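Local coordinates for beta-lactamase (Sphaerobacter thermophilus, PDB 4EWF), which probably hydrolyses beta-lactams to substituted beta-amino acids, at residues A117-I122 with R146-R151; A50-K55 with S111-T116; I56-A61 with D128-V133. One frame throughout, in Å; residues are numbered along the deposited sequence.

Overall arrangement
The three contacts lie in the helical part of a class A beta-lactamase fold, beside the five-stranded antiparallel sheet, and helices 55-67 and 115-125 tie them together. Along the chain contact 2 closes before contact 1 opens, while contact 3 alternates with both. The centres of contacts 1 and 2 are about 8 Å apart; contact 3 lies about 13 Å from either. Contact 2 joins the start of helix 55-67 to the turn before helix 115-125 and holds the probable active-site residues. Contact 1 fastens the 146-151 loop to helix 115-125 close by, and contact 3 packs helix 127-136 on helix 55-67 farther from that site.

Contact 1: residues A117-I122 with R146-R151; sequences ATNLLI and RKMKGR
The backbone N of M148 donates to N119 OD1 at 2.8 Å, the shorter of two hydrogen bonds by which one amide side chain holds the 146-151 loop on helix 115-125 in this class A beta-lactamase fold. The second returns from N119 ND2 to M148 O at 3.1 Å, so a single carboxamide pairs with both the N-H and the C=O of M148. Each donor lies in its acceptor's carbonyl plane, on a lone pair, and the N-H...O angles of 163° and 169° are nearly straight. M148 O lies close to the amide plane of N119; the two bonds together fix the rotation of that amide. With CG anti to its carbonyl carbon (chi1 -66°), N119 directs the group from the helix to the loop. The extended side chain of K147 runs obliquely past N119, its CB 3.4 Å from OD1, before its NZ forms a salt bridge with D123. One turn further along the helix, I122 CD1 meets K147 CG at 4.2 Å. The selenomethionine M148 bends at chi2 and chi3 and crosses T118 at about a right angle, while the hydroxyl of T118 bonds to the backbone O of D114. Packing is tight where methyl CG2 of T118 presses on M148 CG, at 3.4 Å.

Contact 2: residues A50-K55 with S111-T116; sequences AASTVK and SISDNT
S52 has OG anti to its carbonyl carbon (chi1 -70°), and K55 leaves its backbone in the same sense (chi1 -62°) before running extended to NZ, which brings both polar ends to S113. K55 NZ donates to S113 OG at 2.8 Å, and S52 OG lies 2.8 Å from the same S113 OG. A second bond from K55 NZ reaches N115 OD1 at 3.0 Å. The amine lies in the carbonyl plane of N115, at a C=O...N angle of 157°, and the two side chains cross at about a right angle. The other end of that amide is anchored as well, N115 ND2 donating to the backbone O of P86. This layout matches the SxxK and SxN motifs of class A beta-lactamases, in which the serine of SxxK is the nucleophile; S52, K55, S113 and N115 probably have the corresponding places here. K216 adds a hydrogen bond to S113 OG, and a sulfate ion, probably from the crystallisation liquor, is hydrogen-bonded to S52 OG and makes a weak bond with S113 OG. Farther back, T53 OG1 and T53 N both bond to A50 O from one face of its carbonyl, bracing the turn that carries S52. This cluster sits between the start of helix 55-67 and the N-terminal end of helix 115-125, which D114 N-caps; strand 212-220 borders it through K216, which touches S52 and K55.

Contact 3: residues I56-A61 with D128-V133; sequences IPLMIA and DAVNDV
Segments 56-61 and 128-133 cross at 105°, their axes 8.4 Å apart at closest approach and their CA atoms nearest at A61 and V130, 5.4 Å apart. This is apolar helix-helix packing within the helical part of the class A beta-lactamase fold, with helix 127-136 laid across helix 55-67 and no hydrogen bond between the two segments. V130 and V133, one turn apart, supply most of what segment 128-133 buries here. V130 divides its methyls between two parts of the other helix: CG1 rests against the backbone of L58 and the ring of P57, while CG2 touches both L58 CD1, at 3.7 Å, and the methyl of A61. The CB of L58 points away from helix 127-136, yet with CG anti to the backbone N (chi1 169°) the branch swings round far enough for CD1 to meet V130. Its side chain also packs on T118, L121 and I122, joining this interface to helix 115-125. V133 also spreads its branches. CG1 meets I60 CG2 at 3.7 Å, the side chains crossing at a slant, and touches P57 CB more loosely at 4.2 Å. A61 sits where the two backbones are nearest, and its CB lies against both valines and the carbonyl oxygen of A129. On the far side of helix 55-67, M59 turns to V106, I110, M188 and M191. Beside A61, V133 CG2 comes up against the backbone itself, 3.7 Å from A61 CA.

Contact 1: residues A117-I122 with R146-R151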
loop_
_atom_site.group_PDB
_atom_site.type_symbol
_atom_site.label_atom_id
_atom_site.label_comp_id
_atom_site.label_asym_id
_atom_site.label_seq_id
_atom_site.Cartn_x
_atom_site.Cartn_y
_atom_site.Cartn_z
ATOM N N ALA A 117 6.642 -1.187 -14.799
ATOM C CA ALA A 117 7.685 -0.641 -13.929
ATOM C C ALA A 117 7.943 -1.585 -12.756
ATOM O O ALA A 117 9.090 -1.808 -12.357
ATOM C CB ALA A 117 7.271 0.719 -13.411
ATOM N N THR A 118 6.861 -2.139 -12.216
ATOM C CA THR A 118 6.941 -3.073 -11.099
ATOM C C THR A 118 7.757 -4.303 -11.472
ATOM O O THR A 118 8.681 -4.677 -10.742
ATOM C CB THR A 118 5.547 -3.511 -10.630
ATOM O OG1 THR A 118 4.825 -2.365 -10.164
ATOM C CG2 THR A 118 5.658 -4.524 -9.491
ATOM N N ASN A 119 7.408 -4.933 -12.595
ATOM C CA ASN A 119 8.114 -6.126 -13.050
ATOM C C ASN A 119 9.581 -5.880 -13.416
ATOM O O ASN A 119 10.420 -6.771 -13.271
ATOM C CB ASN A 119 7.364 -6.816 -14.196
ATOM C CG ASN A 119 6.015 -7.378 -13.750
ATOM O OD1 ASN A 119 5.723 -7.423 -12.556
ATOM N ND2 ASN A 119 5.192 -7.808 -14.707
ATOM N N LEU A 120 9.882 -4.675 -13.883
ATOM C CA LEU A 120 11.262 -4.267 -14.127
ATOM C C LEU A 120 12.071 -4.180 -12.815
ATOM O O LEU A 120 13.222 -4.625 -12.760
ATOM C CB LEU A 120 11.298 -2.937 -14.884
ATOM C CG LEU A 120 10.931 -2.998 -16.378
ATOM C CD1 LEU A 120 10.781 -1.581 -16.952
ATOM C CD2 LEU A 120 11.983 -3.790 -17.176
ATOM N N LEU A 121 11.470 -3.606 -11.772
ATOM C CA LEU A 121 12.097 -3.540 -10.448
ATOM C C LEU A 121 12.269 -4.938 -9.831
ATOM O O LEU A 121 13.262 -5.217 -9.166
ATOM C CB LEU A 121 11.265 -2.660 -9.511
ATOM C CG LEU A 121 11.158 -1.180 -9.895
ATOM C CD1 LEU A 121 10.232 -0.443 -8.929
ATOM C CD2 LEU A 121 12.528 -0.539 -9.904
ATOM N N ILE A 122 11.277 -5.803 -10.033
ATOM C CA ILE A 122 11.376 -7.185 -9.575
ATOM C C ILE A 122 12.549 -7.884 -10.260
ATOM O O ILE A 122 13.308 -8.621 -9.619
ATOM C CB ILE A 122 10.072 -7.950 -9.813
ATOM C CG1 ILE A 122 8.961 -7.364 -8.937
ATOM C CG2 ILE A 122 10.255 -9.443 -9.527
ATOM C CD1 ILE A 122 7.648 -8.103 -9.072
ATOM N N ARG A 146 4.829 -13.659 -7.235
ATOM C CA ARG A 146 4.208 -13.567 -8.564
ATOM C C ARG A 146 4.328 -12.147 -9.143
ATOM O O ARG A 146 3.933 -11.174 -8.486
ATOM C CB ARG A 146 2.734 -13.986 -8.445
ATOM C CG ARG A 146 1.849 -13.815 -9.682
ATOM C CD ARG A 146 0.415 -14.250 -9.343
ATOM N NE ARG A 146 -0.613 -13.676 -10.214
ATOM C CZ ARG A 146 -1.145 -14.309 -11.251
ATOM N NH1 ARG A 146 -0.741 -15.536 -11.555
ATOM N NH2 ARG A 146 -2.079 -13.716 -11.985
ATOM N N LYS A 147 4.874 -12.024 -10.359
ATOM C CA LYS A 147 4.964 -10.725 -11.028
ATOM C C LYS A 147 3.564 -10.198 -11.289
ATOM O O LYS A 147 2.574 -10.933 -11.161
ATOM C CB LYS A 147 5.700 -10.857 -12.372
ATOM C CG LYS A 147 7.229 -10.837 -12.275
ATOM C CD LYS A 147 7.853 -10.812 -13.668
ATOM C CE LYS A 147 9.349 -10.535 -13.642
ATOM N NZ LYS A 147 9.956 -10.756 -15.005
HETATM N N MSE A 148 3.479 -8.928 -11.662
HETATM C CA MSE A 148 2.184 -8.306 -11.895
HETATM C C MSE A 148 1.614 -8.758 -13.233
HETATM O O MSE A 148 2.318 -8.741 -14.243
HETATM C CB MSE A 148 2.307 -6.782 -11.856
HETATM C CG MSE A 148 2.891 -6.270 -10.576
HETATM SE SE MSE A 148 1.842 -6.740 -8.981
HETATM C CE MSE A 148 3.178 -7.831 -8.102
ATOM N N LYS A 149 0.349 -9.181 -13.224
ATOM C CA LYS A 149 -0.336 -9.599 -14.452
ATOM C C LYS A 149 -1.685 -8.902 -14.658
ATOM O O LYS A 149 -2.315 -9.075 -15.691
ATOM C CB LYS A 149 -0.522 -11.119 -14.469
ATOM C CG LYS A 149 0.787 -11.883 -14.489
ATOM C CD LYS A 149 0.618 -13.304 -13.988
ATOM C CE LYS A 149 1.973 -13.944 -13.696
ATOM N NZ LYS A 149 2.850 -14.000 -14.903
ATOM N N GLY A 150 -2.121 -8.129 -13.668
ATOM C CA GLY A 150 -3.415 -7.464 -13.728
ATOM C C GLY A 150 -4.619 -8.340 -13.388
ATOM O O GLY A 150 -5.765 -7.934 -13.580
ATOM N N ARG A 151 -4.373 -9.547 -12.889
ATOM C CA ARG A 151 -5.466 -10.461 -12.554
ATOM C C ARG A 151 -5.091 -11.311 -11.347
ATOM O O ARG A 151 -3.902 -11.482 -11.048
ATOM C CB ARG A 151 -5.818 -11.351 -13.749
ATOM C CG ARG A 151 -4.644 -12.155 -14.281
ATOM C CD ARG A 151 -5.091 -13.118 -15.365
ATOM N NE ARG A 151 -4.099 -13.244 -16.431
ATOM C CZ ARG A 151 -3.086 -14.108 -16.420
ATOM N NH1 ARG A 151 -2.235 -14.148 -17.441
ATOM N NH2 ARG A 151 -2.923 -14.931 -15.391
#

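Contact 2: residues A50-K55 with S111-T116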
loop_
_atom_site.group_PDB
_atom_site.type_symbol
_atom_site.label_atom_id
_atom_site.label_comp_id
_atom_site.label_asym_id
_atom_site.label_seq_id
_atom_site.Cartn_x
_atom_site.Cartn_y
_atom_site.Cartn_z
ATOM N N ALA A 50 -2.907 -9.518 -1.856
ATOM C CA ALA A 50 -2.269 -8.225 -1.648
ATOM C C ALA A 50 -2.580 -7.289 -2.800
ATOM O O ALA A 50 -2.625 -6.074 -2.610
ATOM C CB ALA A 50 -0.750 -8.382 -1.502
ATOM N N ALA A 51 -2.796 -7.852 -3.992
ATOM C CA ALA A 51 -2.858 -7.016 -5.185
ATOM C C ALA A 51 -1.630 -6.097 -5.192
ATOM O O ALA A 51 -0.530 -6.492 -4.782
ATOM C CB ALA A 51 -4.156 -6.198 -5.204
ATOM N N SER A 52 -1.814 -4.853 -5.606
ATOM C CA SER A 52 -0.688 -3.932 -5.723
ATOM C C SER A 52 -0.056 -3.428 -4.416
ATOM O O SER A 52 0.935 -2.708 -4.473
ATOM C CB SER A 52 -1.095 -2.728 -6.578
ATOM O OG SER A 52 -1.250 -3.138 -7.918
ATOM N N THR A 53 -0.610 -3.771 -3.252
ATOM C CA THR A 53 -0.037 -3.240 -2.014
ATOM C C THR A 53 1.363 -3.802 -1.810
ATOM O O THR A 53 2.188 -3.199 -1.136
ATOM C CB THR A 53 -0.888 -3.543 -0.762
ATOM O OG1 THR A 53 -0.952 -4.962 -0.547
ATOM C CG2 THR A 53 -2.284 -2.976 -0.918
ATOM N N VAL A 54 1.641 -4.940 -2.437
ATOM C CA VAL A 54 2.953 -5.579 -2.295
ATOM C C VAL A 54 4.074 -4.748 -2.945
ATOM O O VAL A 54 5.262 -5.036 -2.789
ATOM C CB VAL A 54 2.924 -7.039 -2.847
ATOM C CG1 VAL A 54 2.850 -7.045 -4.362
ATOM C CG2 VAL A 54 4.126 -7.850 -2.310
ATOM N N LYS A 55 3.698 -3.698 -3.659
ATOM C CA LYS A 55 4.706 -2.803 -4.204
ATOM C C LYS A 55 5.415 -2.002 -3.107
ATOM O O LYS A 55 6.460 -1.401 -3.352
ATOM C CB LYS A 55 4.089 -1.910 -5.284
ATOM C CG LYS A 55 3.564 -2.758 -6.439
ATOM C CD LYS A 55 2.797 -1.951 -7.496
ATOM C CE LYS A 55 2.231 -2.909 -8.550
ATOM N NZ LYS A 55 1.559 -2.167 -9.659
ATOM N N SER A 111 2.922 5.663 -7.688
ATOM C CA SER A 111 1.917 6.696 -7.947
ATOM C C SER A 111 0.680 6.180 -8.675
ATOM O O SER A 111 -0.455 6.535 -8.329
ATOM C CB SER A 111 2.525 7.866 -8.740
ATOM O OG SER A 111 2.907 7.447 -10.037
ATOM N N ILE A 112 0.898 5.359 -9.697
ATOM C CA ILE A 112 -0.206 4.867 -10.512
ATOM C C ILE A 112 -0.207 3.346 -10.656
ATOM O O ILE A 112 -0.955 2.793 -11.471
ATOM C CB ILE A 112 -0.195 5.501 -11.930
ATOM C CG1 ILE A 112 1.014 5.016 -12.734
ATOM C CG2 ILE A 112 -0.177 7.012 -11.848
ATOM C CD1 ILE A 112 0.845 5.209 -14.245
ATOM N N SER A 113 0.637 2.669 -9.886
ATOM C CA SER A 113 0.651 1.204 -9.887
ATOM C C SER A 113 1.048 0.598 -11.244
ATOM O O SER A 113 0.439 -0.366 -11.735
ATOM C CB SER A 113 -0.699 0.653 -9.419
ATOM O OG SER A 113 -0.500 -0.565 -8.716
ATOM N N ASP A 114 2.084 1.165 -11.853
ATOM C CA ASP A 114 2.504 0.703 -13.167
ATOM C C ASP A 114 3.113 -0.703 -13.095
ATOM O O ASP A 114 4.176 -0.909 -12.504
ATOM C CB ASP A 114 3.493 1.702 -13.771
ATOM C CG ASP A 114 3.720 1.466 -15.242
ATOM O OD1 ASP A 114 3.527 2.412 -16.044
ATOM O OD2 ASP A 114 4.092 0.328 -15.588
ATOM N N ASN A 115 2.417 -1.655 -13.704
ATOM C CA ASN A 115 2.773 -3.068 -13.654
ATOM C C ASN A 115 4.075 -3.374 -14.406
ATOM O O ASN A 115 4.845 -4.227 -13.981
ATOM C CB ASN A 115 1.635 -3.948 -14.199
ATOM C CG ASN A 115 0.489 -4.143 -13.190
ATOM O OD1 ASN A 115 0.625 -3.826 -12.010
ATOM N ND2 ASN A 115 -0.633 -4.682 -13.660
ATOM N N THR A 116 4.319 -2.682 -15.518
ATOM C CA THR A 116 5.584 -2.845 -16.241
ATOM C C THR A 116 6.766 -2.380 -15.371
ATOM O O THR A 116 7.768 -3.089 -15.218
ATOM C CB THR A 116 5.589 -2.057 -17.565
ATOM O OG1 THR A 116 4.567 -2.570 -18.440
ATOM C CG2 THR A 116 6.935 -2.187 -18.246
#

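Contact 3: residues I56-A61 with D128-V133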
loop_
_atom_site.group_PDB
_atom_site.type_symbol
_atom_site.label_atom_id
_atom_site.label_comp_id
_atom_site.label_asym_id
_atom_site.label_seq_id
_atom_site.Cartn_x
_atom_site.Cartn_y
_atom_site.Cartn_z
ATOM N N ILE A 56 4.871 -2.025 -1.890
ATOM C CA ILE A 56 5.524 -1.346 -0.776
ATOM C C ILE A 56 6.823 -2.045 -0.386
ATOM O O ILE A 56 7.889 -1.448 -0.445
ATOM C CB ILE A 56 4.590 -1.201 0.448
ATOM C CG1 ILE A 56 3.498 -0.156 0.165
ATOM C CG2 ILE A 56 5.398 -0.821 1.711
ATOM C CD1 ILE A 56 2.390 -0.134 1.242
ATOM N N PRO A 57 6.746 -3.324 0.012
ATOM C CA PRO A 57 8.013 -3.983 0.338
ATOM C C PRO A 57 8.959 -4.065 -0.863
ATOM O O PRO A 57 10.160 -4.110 -0.654
ATOM C CB PRO A 57 7.581 -5.385 0.798
ATOM C CG PRO A 57 6.201 -5.565 0.274
ATOM C CD PRO A 57 5.581 -4.190 0.268
ATOM N N LEU A 58 8.437 -4.087 -2.088
ATOM C CA LEU A 58 9.306 -4.055 -3.273
ATOM C C LEU A 58 10.120 -2.751 -3.292
ATOM O O LEU A 58 11.339 -2.756 -3.503
ATOM C CB LEU A 58 8.475 -4.184 -4.563
ATOM C CG LEU A 58 9.212 -3.911 -5.888
ATOM C CD1 LEU A 58 10.379 -4.870 -6.115
ATOM C CD2 LEU A 58 8.237 -3.956 -7.062
HETATM N N MSE A 59 9.439 -1.629 -3.075
HETATM C CA MSE A 59 10.119 -0.341 -2.994
HETATM C C MSE A 59 11.198 -0.366 -1.906
HETATM O O MSE A 59 12.301 0.138 -2.094
HETATM C CB MSE A 59 9.120 0.774 -2.695
HETATM C CG MSE A 59 9.761 2.152 -2.496
HETATM SE SE MSE A 59 8.406 3.517 -2.162
HETATM C CE MSE A 59 7.559 2.817 -0.600
ATOM N N ILE A 60 10.873 -0.955 -0.759
ATOM C CA ILE A 60 11.836 -1.014 0.327
ATOM C C ILE A 60 13.078 -1.787 -0.125
ATOM O O ILE A 60 14.210 -1.392 0.167
ATOM C CB ILE A 60 11.219 -1.622 1.611
ATOM C CG1 ILE A 60 10.098 -0.710 2.122
ATOM C CG2 ILE A 60 12.295 -1.796 2.681
ATOM C CD1 ILE A 60 9.196 -1.334 3.241
ATOM N N ALA A 61 12.870 -2.883 -0.850
ATOM C CA ALA A 61 14.008 -3.676 -1.321
ATOM C C ALA A 61 14.889 -2.830 -2.229
ATOM O O ALA A 61 16.118 -2.904 -2.166
ATOM C CB ALA A 61 13.541 -4.930 -2.046
ATOM N N ASP A 128 13.749 -12.767 -4.077
ATOM C CA ASP A 128 14.312 -13.113 -2.778
ATOM C C ASP A 128 14.585 -11.881 -1.940
ATOM O O ASP A 128 14.349 -11.885 -0.724
ATOM C CB ASP A 128 15.585 -13.943 -2.948
ATOM C CG ASP A 128 15.284 -15.391 -3.287
ATOM O OD1 ASP A 128 15.234 -15.727 -4.490
ATOM O OD2 ASP A 128 15.091 -16.191 -2.346
ATOM N N ALA A 129 15.077 -10.829 -2.590
ATOM C CA ALA A 129 15.377 -9.585 -1.886
ATOM C C ALA A 129 14.105 -8.955 -1.313
ATOM O O ALA A 129 14.128 -8.372 -0.235
ATOM C CB ALA A 129 16.110 -8.605 -2.801
ATOM N N VAL A 130 12.987 -9.083 -2.018
ATOM C CA VAL A 130 11.736 -8.521 -1.508
ATOM C C VAL A 130 11.225 -9.362 -0.323
ATOM O O VAL A 130 10.838 -8.832 0.718
ATOM C CB VAL A 130 10.666 -8.431 -2.610
ATOM C CG1 VAL A 130 9.382 -7.815 -2.065
ATOM C CG2 VAL A 130 11.193 -7.602 -3.790
ATOM N N ASN A 131 11.273 -10.677 -0.465
ATOM C CA ASN A 131 10.891 -11.555 0.640
ATOM C C ASN A 131 11.821 -11.443 1.853
ATOM O O ASN A 131 11.374 -11.566 2.998
ATOM C CB ASN A 131 10.725 -12.994 0.150
ATOM C CG ASN A 131 9.469 -13.158 -0.724
ATOM O OD1 ASN A 131 8.365 -12.857 -0.289
ATOM N ND2 ASN A 131 9.652 -13.589 -1.963
ATOM N N ASP A 132 13.101 -11.172 1.605
ATOM C CA ASP A 132 14.017 -10.857 2.698
ATOM C C ASP A 132 13.546 -9.608 3.445
ATOM O O ASP A 132 13.582 -9.564 4.676
ATOM C CB ASP A 132 15.457 -10.681 2.194
ATOM C CG ASP A 132 16.086 -11.997 1.736
ATOM O OD1 ASP A 132 15.566 -13.070 2.113
ATOM O OD2 ASP A 132 17.106 -11.963 1.005
ATOM N N VAL A 133 13.090 -8.592 2.716
ATOM C CA VAL A 133 12.569 -7.388 3.374
ATOM C C VAL A 133 11.374 -7.738 4.249
ATOM O O VAL A 133 11.280 -7.350 5.428
ATOM C CB VAL A 133 12.115 -6.325 2.360
ATOM C CG1 VAL A 133 11.179 -5.314 3.024
ATOM C CG2 VAL A 133 13.324 -5.632 1.737
#